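Local coordinates for protein hemoglobin subunit alpha (Mustelus griseus, PDB 1GCV) that carries oxygen from the gills to the peripheral tissues on its haem iron, as part of a tetramer of two alpha and two beta chains, at residues Lys19-Tyr24 against Val62-Val67; Ser78-Leu83 against Gln133-Arg138. One frame throughout, in Å; residues are numbered along the deposited sequence.

Overall arrangement
Both contacts belong to one all-helical globin fold and both include residues that touch the same haem, with their centres about 18 Å apart. Interaction 1 comes first along the chain and is complete before interaction 2 opens: it seats the start of helix 21-35 on helix 53-71, the distal helix. Interaction 2 then joins the start of helix 81-91, the proximal helix that carries His87, to the end of helix 118-135. The two meet where packing of Ala65 CB on Leu83 CD2, 3.7 Å apart, bridges the distal and proximal sides beside the porphyrin. Together they tie four helices around the pocket that holds the oxygen-binding iron.

Interaction 1: Lys19-Tyr24 against Val62-Val67; sequences KSPEAY and VIRAVV. With HEM (protoporphyrin IX containing Fe), chain E.
In the globin fold, the first turn of the B helix (21-35) lies against the distal E helix (53-71), and Pro21 and Glu22 meet Ile63 and Arg64 on the side of that helix turned from the haem. Backbone approach is close, with the CA atoms of Pro21 and Ile63 5.5 Å apart, and Ile63 CG1 packs on Pro21 O. Pro21 sets its CG over the centre of one face of the Arg64 guanidinium, 3.5 Å from Arg64 CZ. Glu22 comes in at the edge of the same group. Its chain starts away from helix 53-71 but bends at chi2 (77°), which brings the carboxylate back to Arg64. In the salt bridge the carboxylate and guanidinium planes are 38° apart, and both oxygens turn their syn lone pairs to one nitrogen, Arg64 NH1, which stands 2.9 Å from Glu22 OE1 and 2.7 Å from Glu22 OE2; a weak bond from Arg64 NE to Glu22 OE1 joins them. A lysine in place of Glu22 would probably take this anion from the arginine and set two positive charges against each other. Leu17 of helix 4-19 also packs on Ile63, while Val62 and Ala65 face the porphyrin, Ala65 CB lying 3.8 Å from HEM CMA.

Interaction 2: Ser78-Leu83 against Gln133-Arg138; sequences SHLETL and QELSSR. With HEM (protoporphyrin IX containing Fe), chain E.
Two CA pairs set the spacing, Leu80 with Glu134 at 6.7 Å and Leu83 with Leu135 at 6.8 Å, where the proximal F helix (81-91) of the globin fold starts beside the end of the H helix (118-135). Leu80 crosses Glu134 at about a right angle and rests its CD1 3.9 Å from Glu134 CB. Leu135 offers its two methyls to different partners: CD1 touches Leu80 CD2 and Leu83 CB, while CD2 reaches the vinyl-bearing side of the haem, 3.7 Å from HEM CAB. Leu83 CD1 lies the same 3.7 Å from HEM CMA, so both leucines wall the pocket, and Leu83 O accepts a hydrogen bond from ND1 of His87, probably the proximal ligand of the iron. Past the helix end, Glu134 O is gripped twice by Ser137, through its N and, at 2.6 Å, its OG. The bend of Arg138 at chi2 (97°) turns it back over helix 81-91, against Ala84 and Leu85, with Glu81 CG over one guanidinium face. Glu81, with CG anti to the backbone N (chi1 160°), stretches out to meet it, the carboxylate and guanidinium planes 72° apart. That salt bridge rests on a weak hydrogen bond from Arg138 NH2 to Glu81 OE1, 3.1 Å long.

Interaction 1: Lys19-Tyr24 against Val62-Val67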
ATOM      1  N   LYS A  19      28.513   5.057  12.408  1.00 26.96           N
ATOM      2  CA  LYS A  19      29.326   4.439  13.456  1.00 29.74           C
ATOM      3  C   LYS A  19      29.352   2.911  13.377  1.00 29.20           C
ATOM      4  O   LYS A  19      30.406   2.293  13.520  1.00 28.39           O
ATOM      5  CB  LYS A  19      28.815   4.872  14.836  1.00 33.35           C
ATOM      6  CG  LYS A  19      29.702   5.883  15.551  1.00 40.28           C
ATOM      7  CD  LYS A  19      29.738   7.211  14.812  1.00 46.12           C
ATOM      8  CE  LYS A  19      30.335   8.313  15.676  1.00 52.02           C
ATOM      9  NZ  LYS A  19      29.691   9.638  15.426  1.00 54.46           N
ATOM     10  N   SER A  20      28.186   2.307  13.167  1.00 27.02           N
ATOM     11  CA  SER A  20      28.079   0.857  13.063  1.00 23.90           C
ATOM     12  C   SER A  20      26.992   0.480  12.056  1.00 23.56           C
ATOM     13  O   SER A  20      25.913   0.026  12.436  1.00 25.67           O
ATOM     14  CB  SER A  20      27.763   0.250  14.434  1.00 22.55           C
ATOM     15  OG  SER A  20      26.775   0.998  15.112  1.00 26.79           O
ATOM     16  N   PRO A  21      27.271   0.657  10.754  1.00 19.64           N
ATOM     17  CA  PRO A  21      26.324   0.343   9.677  1.00 20.50           C
ATOM     18  C   PRO A  21      25.735  -1.072   9.708  1.00 21.22           C
ATOM     19  O   PRO A  21      24.522  -1.250   9.561  1.00 20.15           O
ATOM     20  CB  PRO A  21      27.130   0.587   8.397  1.00 18.53           C
ATOM     21  CG  PRO A  21      28.236   1.468   8.792  1.00 22.00           C
ATOM     22  CD  PRO A  21      28.547   1.171  10.230  1.00 22.48           C
ATOM     23  N   GLU A  22      26.594  -2.071   9.896  1.00 18.76           N
ATOM     24  CA  GLU A  22      26.171  -3.469   9.927  1.00 18.12           C
ATOM     25  C   GLU A  22      25.163  -3.810  11.033  1.00 16.59           C
ATOM     26  O   GLU A  22      24.169  -4.492  10.785  1.00 18.57           O
ATOM     27  CB  GLU A  22      27.406  -4.373  10.046  1.00 21.00           C
ATOM     28  CG  GLU A  22      28.112  -4.660   8.716  1.00 20.81           C
ATOM     29  CD  GLU A  22      28.955  -3.495   8.219  1.00 25.64           C
ATOM     30  OE1 GLU A  22      29.149  -3.383   6.991  1.00 33.65           O
ATOM     31  OE2 GLU A  22      29.426  -2.688   9.045  1.00 26.96           O
ATOM     32  N   ALA A  23      25.416  -3.331  12.248  1.00 16.32           N
ATOM     33  CA  ALA A  23      24.533  -3.598  13.381  1.00 17.92           C
ATOM     34  C   ALA A  23      23.147  -2.991  13.180  1.00 18.32           C
ATOM     35  O   ALA A  23      22.138  -3.675  13.345  1.00 20.79           O
ATOM     36  CB  ALA A  23      25.159  -3.071  14.662  1.00 16.65           C
ATOM     37  N   TYR A  24      23.100  -1.710  12.827  1.00 17.24           N
ATOM     38  CA  TYR A  24      21.830  -1.027  12.588  1.00 15.45           C
ATOM     39  C   TYR A  24      21.091  -1.651  11.398  1.00 16.61           C
ATOM     40  O   TYR A  24      19.889  -1.932  11.475  1.00 16.39           O
ATOM     41  CB  TYR A  24      22.068   0.458  12.294  1.00 17.56           C
ATOM     42  CG  TYR A  24      22.435   1.298  13.494  1.00 25.14           C
ATOM     43  CD1 TYR A  24      23.664   1.952  13.556  1.00 25.74           C
ATOM     44  CD2 TYR A  24      21.551   1.462  14.556  1.00 30.65           C
ATOM     45  CE1 TYR A  24      24.001   2.748  14.639  1.00 28.58           C
ATOM     46  CE2 TYR A  24      21.881   2.259  15.648  1.00 31.41           C
ATOM     47  CZ  TYR A  24      23.106   2.897  15.680  1.00 33.14           C
ATOM     48  OH  TYR A  24      23.437   3.697  16.747  1.00 36.23           O
ATOM     49  N   VAL A  62      23.093  -1.569   2.987  1.00 22.35           N
ATOM     50  CA  VAL A  62      21.905  -0.728   2.951  1.00 18.88           C
ATOM     51  C   VAL A  62      22.067   0.574   3.735  1.00 17.86           C
ATOM     52  O   VAL A  62      21.755   1.653   3.229  1.00 16.96           O
ATOM     53  CB  VAL A  62      20.671  -1.491   3.499  1.00 18.64           C
ATOM     54  CG1 VAL A  62      19.494  -0.531   3.688  1.00 16.83           C
ATOM     55  CG2 VAL A  62      20.294  -2.614   2.541  1.00 16.70           C
ATOM     56  N   ILE A  63      22.553   0.480   4.966  1.00 15.49           N
ATOM     57  CA  ILE A  63      22.713   1.671   5.786  1.00 16.56           C
ATOM     58  C   ILE A  63      23.793   2.607   5.255  1.00 18.96           C
ATOM     59  O   ILE A  63      23.639   3.826   5.307  1.00 19.20           O
ATOM     60  CB  ILE A  63      23.017   1.300   7.245  1.00 16.96           C
ATOM     61  CG1 ILE A  63      21.807   0.583   7.859  1.00 19.01           C
ATOM     62  CG2 ILE A  63      23.346   2.557   8.044  1.00 17.75           C
ATOM     63  CD1 ILE A  63      20.490   1.350   7.774  1.00 20.27           C
ATOM     64  N   ARG A  64      24.886   2.048   4.745  1.00 19.96           N
ATOM     65  CA  ARG A  64      25.948   2.884   4.192  1.00 20.13           C
ATOM     66  C   ARG A  64      25.365   3.705   3.040  1.00 18.55           C
ATOM     67  O   ARG A  64      25.671   4.886   2.898  1.00 21.17           O
ATOM     68  CB  ARG A  64      27.108   2.023   3.686  1.00 18.36           C
ATOM     69  CG  ARG A  64      28.119   1.647   4.756  1.00 23.73           C
ATOM     70  CD  ARG A  64      28.901   0.381   4.383  1.00 28.51           C
ATOM     71  NE  ARG A  64      29.259  -0.403   5.563  1.00 34.38           N
ATOM     72  CZ  ARG A  64      30.246  -0.085   6.395  1.00 39.58           C
ATOM     73  NH1 ARG A  64      30.510  -0.845   7.450  1.00 42.46           N
ATOM     74  NH2 ARG A  64      30.979   0.997   6.166  1.00 43.54           N
ATOM     75  N   ALA A  65      24.519   3.080   2.224  1.00 19.76           N
ATOM     76  CA  ALA A  65      23.900   3.777   1.097  1.00 19.83           C
ATOM     77  C   ALA A  65      22.971   4.872   1.609  1.00 21.62           C
ATOM     78  O   ALA A  65      22.821   5.914   0.974  1.00 21.73           O
ATOM     79  CB  ALA A  65      23.127   2.796   0.218  1.00 16.79           C
ATOM     80  N   VAL A  66      22.351   4.630   2.760  1.00 22.40           N
ATOM     81  CA  VAL A  66      21.447   5.607   3.362  1.00 21.05           C
ATOM     82  C   VAL A  66      22.285   6.786   3.865  1.00 20.81           C
ATOM     83  O   VAL A  66      21.945   7.951   3.640  1.00 18.41           O
ATOM     84  CB  VAL A  66      20.647   4.978   4.548  1.00 21.41           C
ATOM     85  CG1 VAL A  66      19.969   6.059   5.363  1.00 20.10           C
ATOM     86  CG2 VAL A  66      19.601   4.005   4.018  1.00 18.36           C
ATOM     87  N   VAL A  67      23.390   6.470   4.534  1.00 19.10           N
ATOM     88  CA  VAL A  67      24.277   7.489   5.065  1.00 19.85           C
ATOM     89  C   VAL A  67      24.792   8.369   3.934  1.00 21.33           C
ATOM     90  O   VAL A  67      24.815   9.589   4.049  1.00 23.42           O
ATOM     91  CB  VAL A  67      25.465   6.846   5.806  1.00 20.36           C
ATOM     92  CG1 VAL A  67      26.490   7.899   6.178  1.00 21.89           C
ATOM     93  CG2 VAL A  67      24.965   6.144   7.056  1.00 20.75           C
TER
HETATM   94  CHA HEM E 141      21.405  -4.867  -2.901  1.00 20.94           C
HETATM   95  CHB HEM E 141      20.555  -0.504  -0.916  1.00 17.94           C
HETATM   96  CHC HEM E 141      15.898  -1.799  -0.172  1.00 14.24           C
HETATM   97  CHD HEM E 141      16.809  -6.205  -1.976  1.00 17.80           C
HETATM   98  C1A HEM E 141      21.555  -3.535  -2.455  1.00 19.87           C
HETATM   99  C2A HEM E 141      22.815  -2.822  -2.361  1.00 20.87           C
HETATM  100  C3A HEM E 141      22.597  -1.637  -1.774  1.00 20.10           C
HETATM  101  C4A HEM E 141      21.185  -1.596  -1.498  1.00 19.07           C
HETATM  102  CMA HEM E 141      23.618  -0.529  -1.517  1.00 19.09           C
HETATM  103  CAA HEM E 141      24.151  -3.286  -2.879  1.00 23.63           C
HETATM  104  CBA HEM E 141      24.098  -3.234  -4.386  1.00 34.98           C
HETATM  105  CGA HEM E 141      25.339  -3.808  -5.031  1.00 42.57           C
HETATM  106  O1A HEM E 141      25.702  -4.964  -4.713  1.00 46.33           O
HETATM  107  O2A HEM E 141      25.949  -3.096  -5.860  1.00 42.24           O
HETATM  108  C1B HEM E 141      19.190  -0.465  -0.614  1.00 18.53           C
HETATM  109  C2B HEM E 141      18.534   0.665   0.044  1.00 19.30           C
HETATM  110  C3B HEM E 141      17.212   0.327   0.228  1.00 20.90           C
HETATM  111  C4B HEM E 141      17.066  -1.035  -0.301  1.00 17.79           C
HETATM  112  CMB HEM E 141      19.188   2.006   0.385  1.00 16.68           C
HETATM  113  CAB HEM E 141      16.178   1.128   0.738  1.00 19.95           C
HETATM  114  CBB HEM E 141      16.278   1.831   1.943  1.00 26.19           C
HETATM  115  C1C HEM E 141      15.768  -3.124  -0.575  1.00 13.81           C
HETATM  116  C2C HEM E 141      14.608  -3.950  -0.281  1.00 15.99           C
HETATM  117  C3C HEM E 141      14.862  -5.182  -0.822  1.00 16.77           C
HETATM  118  C4C HEM E 141      16.182  -5.116  -1.405  1.00 15.81           C
HETATM  119  CMC HEM E 141      13.383  -3.505   0.520  1.00 16.75           C
HETATM  120  CAC HEM E 141      14.048  -6.307  -0.883  1.00 17.55           C
HETATM  121  CBC HEM E 141      13.302  -6.840   0.178  1.00 23.22           C
HETATM  122  C1D HEM E 141      18.116  -6.190  -2.439  1.00 19.38           C
HETATM  123  C2D HEM E 141      18.769  -7.374  -2.961  1.00 19.37           C
HETATM  124  C3D HEM E 141      20.056  -7.009  -3.169  1.00 22.58           C
HETATM  125  C4D HEM E 141      20.211  -5.598  -2.825  1.00 21.22           C
HETATM  126  CMD HEM E 141      18.136  -8.739  -3.247  1.00 15.41           C
HETATM  127  CAD HEM E 141      21.130  -7.955  -3.651  1.00 25.64           C
HETATM  128  CBD HEM E 141      21.825  -8.544  -2.440  1.00 35.36           C
HETATM  129  CGD HEM E 141      23.142  -9.200  -2.789  1.00 43.01           C
HETATM  130  O1D HEM E 141      23.750  -8.818  -3.817  1.00 45.68           O
HETATM  131  O2D HEM E 141      23.567 -10.097  -2.032  1.00 46.71           O
HETATM  132  NA  HEM E 141      20.529  -2.764  -1.928  1.00 19.73           N
HETATM  133  NB  HEM E 141      18.277  -1.503  -0.865  1.00 17.98           N
HETATM  134  NC  HEM E 141      16.751  -3.845  -1.263  1.00 17.76           N
HETATM  135  ND  HEM E 141      18.985  -5.080  -2.396  1.00 20.39           N
HETATM  136 FE   HEM E 141      18.565  -3.201  -1.862  1.00 20.33          FE

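Interaction 2: Ser78-Leu83 against Gln133-Arg138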
ATOM      1  N   SER A  78      20.722  12.226  -9.066  1.00 35.06           N
ATOM      2  CA  SER A  78      21.934  11.827  -9.776  1.00 32.33           C
ATOM      3  C   SER A  78      22.786  10.907  -8.923  1.00 29.46           C
ATOM      4  O   SER A  78      23.515  10.065  -9.442  1.00 29.87           O
ATOM      5  CB  SER A  78      22.759  13.053 -10.172  1.00 33.56           C
ATOM      6  OG  SER A  78      21.943  14.208 -10.249  1.00 43.34           O
ATOM      7  N   HIS A  79      22.687  11.063  -7.608  1.00 28.06           N
ATOM      8  CA  HIS A  79      23.469  10.240  -6.690  1.00 28.92           C
ATOM      9  C   HIS A  79      22.985   8.790  -6.566  1.00 27.98           C
ATOM     10  O   HIS A  79      23.801   7.864  -6.529  1.00 27.46           O
ATOM     11  CB  HIS A  79      23.501  10.886  -5.302  1.00 30.16           C
ATOM     12  CG  HIS A  79      24.031   9.983  -4.233  1.00 32.17           C
ATOM     13  ND1 HIS A  79      25.375   9.726  -4.077  1.00 32.35           N
ATOM     14  CD2 HIS A  79      23.395   9.256  -3.284  1.00 33.70           C
ATOM     15  CE1 HIS A  79      25.546   8.878  -3.077  1.00 35.77           C
ATOM     16  NE2 HIS A  79      24.360   8.577  -2.580  1.00 34.74           N
ATOM     17  N   LEU A  80      21.669   8.589  -6.502  1.00 26.05           N
ATOM     18  CA  LEU A  80      21.109   7.243  -6.364  1.00 25.99           C
ATOM     19  C   LEU A  80      20.800   6.559  -7.696  1.00 27.49           C
ATOM     20  O   LEU A  80      20.231   5.469  -7.719  1.00 27.53           O
ATOM     21  CB  LEU A  80      19.834   7.286  -5.512  1.00 24.30           C
ATOM     22  CG  LEU A  80      19.984   7.500  -4.002  1.00 21.87           C
ATOM     23  CD1 LEU A  80      18.616   7.801  -3.402  1.00 20.26           C
ATOM     24  CD2 LEU A  80      20.599   6.268  -3.356  1.00 20.23           C
ATOM     25  N   GLU A  81      21.177   7.196  -8.800  1.00 29.03           N
ATOM     26  CA  GLU A  81      20.928   6.650 -10.128  1.00 28.07           C
ATOM     27  C   GLU A  81      21.472   5.234 -10.305  1.00 27.56           C
ATOM     28  O   GLU A  81      20.751   4.338 -10.760  1.00 25.94           O
ATOM     29  CB  GLU A  81      21.537   7.561 -11.190  1.00 30.41           C
ATOM     30  CG  GLU A  81      21.763   6.884 -12.526  1.00 37.71           C
ATOM     31  CD  GLU A  81      21.897   7.874 -13.662  1.00 44.13           C
ATOM     32  OE1 GLU A  81      20.855   8.329 -14.182  1.00 47.00           O
ATOM     33  OE2 GLU A  81      23.045   8.196 -14.034  1.00 47.52           O
ATOM     34  N   THR A  82      22.737   5.027  -9.959  1.00 21.95           N
ATOM     35  CA  THR A  82      23.315   3.700 -10.108  1.00 25.81           C
ATOM     36  C   THR A  82      22.567   2.698  -9.240  1.00 22.58           C
ATOM     37  O   THR A  82      22.297   1.582  -9.674  1.00 22.07           O
ATOM     38  CB  THR A  82      24.811   3.672  -9.734  1.00 28.27           C
ATOM     39  OG1 THR A  82      25.517   4.646 -10.510  1.00 38.26           O
ATOM     40  CG2 THR A  82      25.402   2.306 -10.034  1.00 29.75           C
ATOM     41  N   LEU A  83      22.227   3.099  -8.018  1.00 19.38           N
ATOM     42  CA  LEU A  83      21.505   2.221  -7.106  1.00 17.60           C
ATOM     43  C   LEU A  83      20.090   1.961  -7.624  1.00 17.79           C
ATOM     44  O   LEU A  83      19.545   0.877  -7.432  1.00 18.41           O
ATOM     45  CB  LEU A  83      21.448   2.836  -5.705  1.00 17.75           C
ATOM     46  CG  LEU A  83      21.368   1.897  -4.495  1.00 21.34           C
ATOM     47  CD1 LEU A  83      22.273   0.696  -4.690  1.00 20.36           C
ATOM     48  CD2 LEU A  83      21.774   2.661  -3.243  1.00 21.53           C
ATOM     49  N   GLN A 133      11.512   6.776  -3.571  1.00 19.41           N
ATOM     50  CA  GLN A 133      10.996   7.221  -4.870  1.00 24.25           C
ATOM     51  C   GLN A 133      12.065   7.163  -5.972  1.00 21.85           C
ATOM     52  O   GLN A 133      11.753   6.892  -7.132  1.00 21.90           O
ATOM     53  CB  GLN A 133      10.406   8.640  -4.767  1.00 32.08           C
ATOM     54  CG  GLN A 133      11.381   9.773  -5.119  1.00 50.27           C
ATOM     55  CD  GLN A 133      10.833  10.743  -6.165  1.00 53.89           C
ATOM     56  OE1 GLN A 133      11.315  10.791  -7.302  1.00 55.23           O
ATOM     57  NE2 GLN A 133       9.826  11.523  -5.778  1.00 53.92           N
ATOM     58  N   GLU A 134      13.320   7.413  -5.609  1.00 20.08           N
ATOM     59  CA  GLU A 134      14.423   7.356  -6.563  1.00 20.70           C
ATOM     60  C   GLU A 134      14.684   5.899  -6.937  1.00 22.04           C
ATOM     61  O   GLU A 134      14.875   5.572  -8.109  1.00 23.24           O
ATOM     62  CB  GLU A 134      15.694   7.960  -5.956  1.00 20.00           C
ATOM     63  CG  GLU A 134      15.672   9.471  -5.857  1.00 21.92           C
ATOM     64  CD  GLU A 134      15.252  10.134  -7.161  1.00 29.13           C
ATOM     65  OE1 GLU A 134      15.668   9.656  -8.242  1.00 26.60           O
ATOM     66  OE2 GLU A 134      14.503  11.132  -7.103  1.00 34.86           O
ATOM     67  N   LEU A 135      14.675   5.030  -5.929  1.00 21.85           N
ATOM     68  CA  LEU A 135      14.914   3.599  -6.110  1.00 21.78           C
ATOM     69  C   LEU A 135      13.829   2.893  -6.919  1.00 21.43           C
ATOM     70  O   LEU A 135      14.069   1.823  -7.471  1.00 24.41           O
ATOM     71  CB  LEU A 135      15.062   2.917  -4.744  1.00 22.66           C
ATOM     72  CG  LEU A 135      16.474   2.600  -4.237  1.00 26.73           C
ATOM     73  CD1 LEU A 135      17.457   3.681  -4.658  1.00 25.08           C
ATOM     74  CD2 LEU A 135      16.443   2.471  -2.725  1.00 24.33           C
ATOM     75  N   SER A 136      12.640   3.484  -6.983  1.00 19.26           N
ATOM     76  CA  SER A 136      11.528   2.904  -7.741  1.00 21.34           C
ATOM     77  C   SER A 136      11.389   3.570  -9.110  1.00 20.40           C
ATOM     78  O   SER A 136      10.494   3.226  -9.874  1.00 23.40           O
ATOM     79  CB  SER A 136      10.194   3.097  -6.996  1.00 18.40           C
ATOM     80  OG  SER A 136      10.328   2.939  -5.597  1.00 23.87           O
ATOM     81  N   SER A 137      12.278   4.509  -9.417  1.00 20.54           N
ATOM     82  CA  SER A 137      12.196   5.268 -10.661  1.00 20.11           C
ATOM     83  C   SER A 137      12.738   4.664 -11.954  1.00 22.81           C
ATOM     84  O   SER A 137      12.542   5.243 -13.019  1.00 25.08           O
ATOM     85  CB  SER A 137      12.832   6.651 -10.454  1.00 18.74           C
ATOM     86  OG  SER A 137      14.251   6.585 -10.462  1.00 20.64           O
ATOM     87  N   ARG A 138      13.402   3.514 -11.889  1.00 22.06           N
ATOM     88  CA  ARG A 138      13.949   2.927 -13.108  1.00 25.01           C
ATOM     89  C   ARG A 138      13.495   1.501 -13.401  1.00 24.13           C
ATOM     90  O   ARG A 138      14.278   0.682 -13.875  1.00 24.21           O
ATOM     91  CB  ARG A 138      15.480   2.982 -13.066  1.00 28.05           C
ATOM     92  CG  ARG A 138      16.041   4.351 -13.387  1.00 34.14           C
ATOM     93  CD  ARG A 138      16.350   5.125 -12.125  1.00 45.06           C
ATOM     94  NE  ARG A 138      16.724   6.513 -12.388  1.00 54.40           N
ATOM     95  CZ  ARG A 138      17.517   6.906 -13.382  1.00 57.06           C
ATOM     96  NH1 ARG A 138      18.034   6.021 -14.226  1.00 56.16           N
ATOM     97  NH2 ARG A 138      17.799   8.192 -13.532  1.00 60.22           N
TER
HETATM   98  CHA HEM E 141      21.405  -4.867  -2.901  1.00 20.94           C
HETATM   99  CHB HEM E 141      20.555  -0.504  -0.916  1.00 17.94           C
HETATM  100  CHC HEM E 141      15.898  -1.799  -0.172  1.00 14.24           C
HETATM  101  CHD HEM E 141      16.809  -6.205  -1.976  1.00 17.80           C
HETATM  102  C1A HEM E 141      21.555  -3.535  -2.455  1.00 19.87           C
HETATM  103  C2A HEM E 141      22.815  -2.822  -2.361  1.00 20.87           C
HETATM  104  C3A HEM E 141      22.597  -1.637  -1.774  1.00 20.10           C
HETATM  105  C4A HEM E 141      21.185  -1.596  -1.498  1.00 19.07           C
HETATM  106  CMA HEM E 141      23.618  -0.529  -1.517  1.00 19.09           C
HETATM  107  CAA HEM E 141      24.151  -3.286  -2.879  1.00 23.63           C
HETATM  108  CBA HEM E 141      24.098  -3.234  -4.386  1.00 34.98           C
HETATM  109  CGA HEM E 141      25.339  -3.808  -5.031  1.00 42.57           C
HETATM  110  O1A HEM E 141      25.702  -4.964  -4.713  1.00 46.33           O
HETATM  111  O2A HEM E 141      25.949  -3.096  -5.860  1.00 42.24           O
HETATM  112  C1B HEM E 141      19.190  -0.465  -0.614  1.00 18.53           C
HETATM  113  C2B HEM E 141      18.534   0.665   0.044  1.00 19.30           C
HETATM  114  C3B HEM E 141      17.212   0.327   0.228  1.00 20.90           C
HETATM  115  C4B HEM E 141      17.066  -1.035  -0.301  1.00 17.79           C
HETATM  116  CMB HEM E 141      19.188   2.006   0.385  1.00 16.68           C
HETATM  117  CAB HEM E 141      16.178   1.128   0.738  1.00 19.95           C
HETATM  118  CBB HEM E 141      16.278   1.831   1.943  1.00 26.19           C
HETATM  119  C1C HEM E 141      15.768  -3.124  -0.575  1.00 13.81           C
HETATM  120  C2C HEM E 141      14.608  -3.950  -0.281  1.00 15.99           C
HETATM  121  C3C HEM E 141      14.862  -5.182  -0.822  1.00 16.77           C
HETATM  122  C4C HEM E 141      16.182  -5.116  -1.405  1.00 15.81           C
HETATM  123  CMC HEM E 141      13.383  -3.505   0.520  1.00 16.75           C
HETATM  124  CAC HEM E 141      14.048  -6.307  -0.883  1.00 17.55           C
HETATM  125  CBC HEM E 141      13.302  -6.840   0.178  1.00 23.22           C
HETATM  126  C1D HEM E 141      18.116  -6.190  -2.439  1.00 19.38           C
HETATM  127  C2D HEM E 141      18.769  -7.374  -2.961  1.00 19.37           C
HETATM  128  C3D HEM E 141      20.056  -7.009  -3.169  1.00 22.58           C
HETATM  129  C4D HEM E 141      20.211  -5.598  -2.825  1.00 21.22           C
HETATM  130  CMD HEM E 141      18.136  -8.739  -3.247  1.00 15.41           C
HETATM  131  CAD HEM E 141      21.130  -7.955  -3.651  1.00 25.64           C
HETATM  132  CBD HEM E 141      21.825  -8.544  -2.440  1.00 35.36           C
HETATM  133  CGD HEM E 141      23.142  -9.200  -2.789  1.00 43.01           C
HETATM  134  O1D HEM E 141      23.750  -8.818  -3.817  1.00 45.68           O
HETATM  135  O2D HEM E 141      23.567 -10.097  -2.032  1.00 46.71           O
HETATM  136  NA  HEM E 141      20.529  -2.764  -1.928  1.00 19.73           N
HETATM  137  NB  HEM E 141      18.277  -1.503  -0.865  1.00 17.98           N
HETATM  138  NC  HEM E 141      16.751  -3.845  -1.263  1.00 17.76           N
HETATM  139  ND  HEM E 141      18.985  -5.080  -2.396  1.00 20.39           N
HETATM  140 FE   HEM E 141      18.565  -3.201  -1.862  1.00 20.33          FE